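3-keto-5-aminohexanoate cleavage enzyme (Ralstonia eutropha, PDB 3C6C) probably cleaves 3-keto-5-aminohexanoate as a metal-dependent beta-keto acid cleavage enzyme with a TIM-barrel fold. Local coordinates at residues V127-H135 with N164-R175. Numbering follows the deposited sequence.
Sequences VPVAERVKH and NTTRTLRAMARR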
loop_
_atom_site.group_PDB
_atom_site.type_symbol
_atom_site.label_atom_id
_atom_site.label_comp_id
_atom_site.label_asym_id
_atom_site.label_seq_id
_atom_site.Cartn_x
_atom_site.Cartn_y
_atom_site.Cartn_z
ATOM N N VAL A 127 34.663 4.248 17.838
ATOM C CA VAL A 127 35.095 4.691 19.152
ATOM C C VAL A 127 34.040 4.501 20.226
ATOM O O VAL A 127 32.849 4.374 19.953
ATOM C CB VAL A 127 35.596 6.151 19.125
ATOM C CG1 VAL A 127 36.792 6.287 18.168
ATOM C CG2 VAL A 127 34.516 7.093 18.722
ATOM N N PRO A 128 34.484 4.453 21.473
ATOM C CA PRO A 128 33.561 4.158 22.551
ATOM C C PRO A 128 32.559 5.249 22.830
ATOM O O PRO A 128 32.745 6.408 22.441
ATOM C CB PRO A 128 34.487 3.969 23.769
ATOM C CG PRO A 128 35.798 3.656 23.190
ATOM C CD PRO A 128 35.888 4.433 21.923
ATOM N N VAL A 129 31.509 4.833 23.525
ATOM C CA VAL A 129 30.392 5.721 23.873
ATOM C C VAL A 129 30.884 7.015 24.518
ATOM O O VAL A 129 30.476 8.115 24.151
ATOM C CB VAL A 129 29.370 5.006 24.793
ATOM C CG1 VAL A 129 28.442 6.012 25.471
ATOM C CG2 VAL A 129 28.589 3.972 23.975
ATOM N N ALA A 130 31.803 6.876 25.460
ATOM C CA ALA A 130 32.207 8.027 26.275
ATOM C C ALA A 130 32.831 9.093 25.376
ATOM O O ALA A 130 32.652 10.309 25.571
ATOM C CB ALA A 130 33.187 7.622 27.356
ATOM N N GLU A 131 33.564 8.634 24.373
ATOM C CA GLU A 131 34.189 9.590 23.458
ATOM C C GLU A 131 33.150 10.126 22.475
ATOM O O GLU A 131 33.138 11.305 22.131
ATOM C CB GLU A 131 35.361 8.988 22.697
ATOM C CG GLU A 131 36.285 10.100 22.225
ATOM C CD GLU A 131 37.396 9.627 21.324
ATOM O OE1 GLU A 131 37.747 8.419 21.344
ATOM O OE2 GLU A 131 37.913 10.487 20.591
ATOM N N ARG A 132 32.256 9.252 22.061
ATOM C CA ARG A 132 31.231 9.646 21.076
ATOM C C ARG A 132 30.376 10.796 21.591
ATOM O O ARG A 132 29.888 11.627 20.818
ATOM C CB ARG A 132 30.320 8.478 20.716
ATOM C CG ARG A 132 30.939 7.479 19.785
ATOM C CD ARG A 132 29.873 6.517 19.369
ATOM N NE ARG A 132 30.369 5.261 18.822
ATOM C CZ ARG A 132 29.582 4.415 18.166
ATOM N NH1 ARG A 132 28.297 4.739 18.011
ATOM N NH2 ARG A 132 30.062 3.269 17.675
ATOM N N VAL A 133 30.204 10.859 22.902
ATOM C CA VAL A 133 29.205 11.785 23.461
ATOM C C VAL A 133 29.863 13.027 24.062
ATOM O O VAL A 133 29.194 13.903 24.624
ATOM C CB VAL A 133 28.250 11.104 24.496
ATOM C CG1 VAL A 133 27.458 9.902 23.858
ATOM C CG2 VAL A 133 29.000 10.700 25.759
ATOM N N LYS A 134 31.183 13.100 23.933
ATOM C CA LYS A 134 31.946 14.207 24.563
ATOM C C LYS A 134 31.407 15.601 24.147
ATOM O O LYS A 134 31.169 16.481 24.966
ATOM C CB LYS A 134 33.450 14.064 24.257
ATOM C CG LYS A 134 34.286 15.230 24.668
ATOM C CD LYS A 134 34.076 15.587 26.137
ATOM C CE LYS A 134 35.087 16.670 26.616
ATOM N NZ LYS A 134 35.606 17.557 25.510
ATOM N N HIS A 135 31.182 15.771 22.854
ATOM C CA HIS A 135 30.686 17.060 22.337
ATOM C C HIS A 135 29.297 17.389 22.856
ATOM O O HIS A 135 28.946 18.550 23.056
ATOM C CB HIS A 135 30.759 17.135 20.809
ATOM C CG HIS A 135 29.834 16.202 20.103
ATOM N ND1 HIS A 135 29.912 14.828 20.225
ATOM C CD2 HIS A 135 28.809 16.447 19.248
ATOM C CE1 HIS A 135 28.975 14.276 19.477
ATOM N NE2 HIS A 135 28.295 15.235 18.874
ATOM N N ASN A 164 26.974 0.211 14.542
ATOM C CA ASN A 164 26.287 0.637 15.756
ATOM C C ASN A 164 25.534 -0.529 16.386
ATOM O O ASN A 164 24.368 -0.787 16.070
ATOM C CB ASN A 164 25.327 1.783 15.437
ATOM C CG ASN A 164 26.048 3.027 14.967
ATOM O OD1 ASN A 164 26.698 3.723 15.748
ATOM N ND2 ASN A 164 25.934 3.311 13.690
ATOM N N THR A 165 26.227 -1.224 17.281
ATOM C CA THR A 165 25.685 -2.412 17.943
ATOM C C THR A 165 24.522 -1.982 18.808
ATOM O O THR A 165 24.468 -0.853 19.271
ATOM C CB THR A 165 26.745 -3.128 18.818
ATOM O OG1 THR A 165 27.175 -2.227 19.843
ATOM C CG2 THR A 165 27.968 -3.552 17.988
ATOM N N THR A 166 23.573 -2.878 18.999
ATOM C CA THR A 166 22.396 -2.551 19.808
ATOM C C THR A 166 22.851 -2.231 21.243
ATOM O O THR A 166 22.226 -1.457 21.980
ATOM C CB THR A 166 21.334 -3.678 19.764
ATOM O OG1 THR A 166 21.932 -4.923 20.150
ATOM C CG2 THR A 166 20.716 -3.797 18.332
ATOM N N ARG A 167 23.990 -2.808 21.602
ATOM C CA ARG A 167 24.581 -2.605 22.934
ATOM C C ARG A 167 25.036 -1.150 23.080
ATOM O O ARG A 167 24.749 -0.439 24.064
ATOM C CB ARG A 167 25.780 -3.546 23.105
ATOM C CG ARG A 167 26.510 -3.433 24.420
ATOM C CD ARG A 167 27.632 -4.492 24.509
ATOM N NE ARG A 167 28.600 -4.342 23.423
ATOM C CZ ARG A 167 29.204 -5.349 22.800
ATOM N NH1 ARG A 167 28.938 -6.600 23.146
ATOM N NH2 ARG A 167 30.053 -5.104 21.807
ATOM N N THR A 168 25.757 -0.719 22.068
ATOM C CA THR A 168 26.211 0.677 21.989
ATOM C C THR A 168 25.060 1.670 21.884
ATOM O O THR A 168 25.083 2.727 22.503
ATOM C CB THR A 168 27.237 0.867 20.868
ATOM O OG1 THR A 168 28.447 0.236 21.303
ATOM C CG2 THR A 168 27.509 2.362 20.560
ATOM N N LEU A 169 24.039 1.305 21.119
ATOM C CA LEU A 169 22.881 2.183 20.934
ATOM C C LEU A 169 22.103 2.343 22.243
ATOM O O LEU A 169 21.614 3.443 22.589
ATOM C CB LEU A 169 21.968 1.664 19.811
ATOM C CG LEU A 169 22.548 1.779 18.393
ATOM C CD1 LEU A 169 21.620 1.059 17.401
ATOM C CD2 LEU A 169 22.813 3.239 17.999
ATOM N N ARG A 170 22.003 1.244 22.984
ATOM C CA ARG A 170 21.327 1.296 24.279
ATOM C C ARG A 170 22.078 2.232 25.233
ATOM O O ARG A 170 21.477 3.013 25.969
ATOM C CB ARG A 170 21.181 -0.102 24.907
ATOM C CG ARG A 170 20.115 -0.907 24.258
ATOM C CD ARG A 170 20.155 -2.330 24.736
ATOM N NE ARG A 170 18.933 -3.033 24.362
ATOM C CZ ARG A 170 18.885 -4.043 23.498
ATOM N NH1 ARG A 170 20.006 -4.514 22.952
ATOM N NH2 ARG A 170 17.719 -4.593 23.214
ATOM N N ALA A 171 23.401 2.135 25.209
ATOM C CA ALA A 171 24.244 2.942 26.113
ATOM C C ALA A 171 24.158 4.430 25.756
ATOM O O ALA A 171 24.069 5.303 26.649
ATOM C CB ALA A 171 25.684 2.456 26.095
HETATM N N MSE A 172 24.129 4.697 24.453
HETATM C CA MSE A 172 24.014 6.064 23.899
HETATM C C MSE A 172 22.698 6.691 24.308
HETATM O O MSE A 172 22.628 7.829 24.761
HETATM C CB MSE A 172 24.048 6.049 22.363
HETATM C CG MSE A 172 25.386 5.654 21.734
HETATM SE SE MSE A 172 26.799 6.935 22.101
HETATM C CE MSE A 172 26.338 8.290 20.803
ATOM N N ALA A 173 21.648 5.911 24.118
ATOM C CA ALA A 173 20.288 6.352 24.434
ATOM C C ALA A 173 20.237 6.758 25.898
ATOM O O ALA A 173 19.696 7.808 26.261
ATOM C CB ALA A 173 19.244 5.245 24.136
ATOM N N ARG A 174 20.821 5.906 26.733
ATOM C CA ARG A 174 20.880 6.170 28.188
ATOM C C ARG A 174 21.651 7.456 28.519
ATOM O O ARG A 174 21.206 8.263 29.355
ATOM C CB ARG A 174 21.433 4.973 28.973
ATOM C CG ARG A 174 21.213 5.144 30.464
ATOM C CD ARG A 174 21.635 3.916 31.274
ATOM N NE ARG A 174 20.891 2.687 30.954
ATOM C CZ ARG A 174 19.785 2.288 31.584
ATOM N NH1 ARG A 174 19.266 3.026 32.561
ATOM N NH2 ARG A 174 19.186 1.155 31.231
ATOM N N ARG A 175 22.768 7.672 27.827
ATOM C CA ARG A 175 23.562 8.881 28.033
ATOM C C ARG A 175 22.762 10.129 27.666
ATOM O O ARG A 175 22.807 11.152 28.367
ATOM C CB ARG A 175 24.905 8.857 27.283
ATOM C CG ARG A 175 25.940 8.000 27.961
ATOM C CD ARG A 175 26.238 8.531 29.391
ATOM N NE ARG A 175 27.061 9.749 29.396
ATOM C CZ ARG A 175 26.865 10.780 30.204
ATOM N NH1 ARG A 175 25.864 10.784 31.071
ATOM N NH2 ARG A 175 27.678 11.814 30.146
#
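Two neighbouring helical elements of the TIM beta/alpha barrel meet through a single knob-into-hole contact: V129, in the short helix 129-132, sits among T168, A171, M172 and R175 of helix 166-179. Its two methyls divide the hole. CG2 lies 3.9 Å from A171 CB and equally near T168 CG2, whereas CG1, anti to the backbone N (chi1 164°), faces the selenium of selenomethionine M172 and R175 CG. In the conformer described, one of two, the M172 chain bends at both chi2 and chi3, which lays SE alongside V133, 3.5 Å from V133 CG1, and brings CE to 4.0 Å from R132 CB.

A polar end adjoins this apolar patch. R132 runs extended from CG to NE, and its NE donates to V127 O at 2.9 Å, which holds the guanidinium to its own segment. T168 CG2 lies over one face of that group, 3.5 Å above the plane and offset toward the rim, while T168 OG1 is hydrogen-bonded to E117 OE1 of the second subunit. N164, whose ND2 donates to T149 O, meets the guanidinium near its edge, somewhat out of its plane, with the amide turned 85° from it; in one of two N164 conformers, R132 NH1 donates to N164 OD1 at 3.0 Å, bent to 146° at the hydrogen.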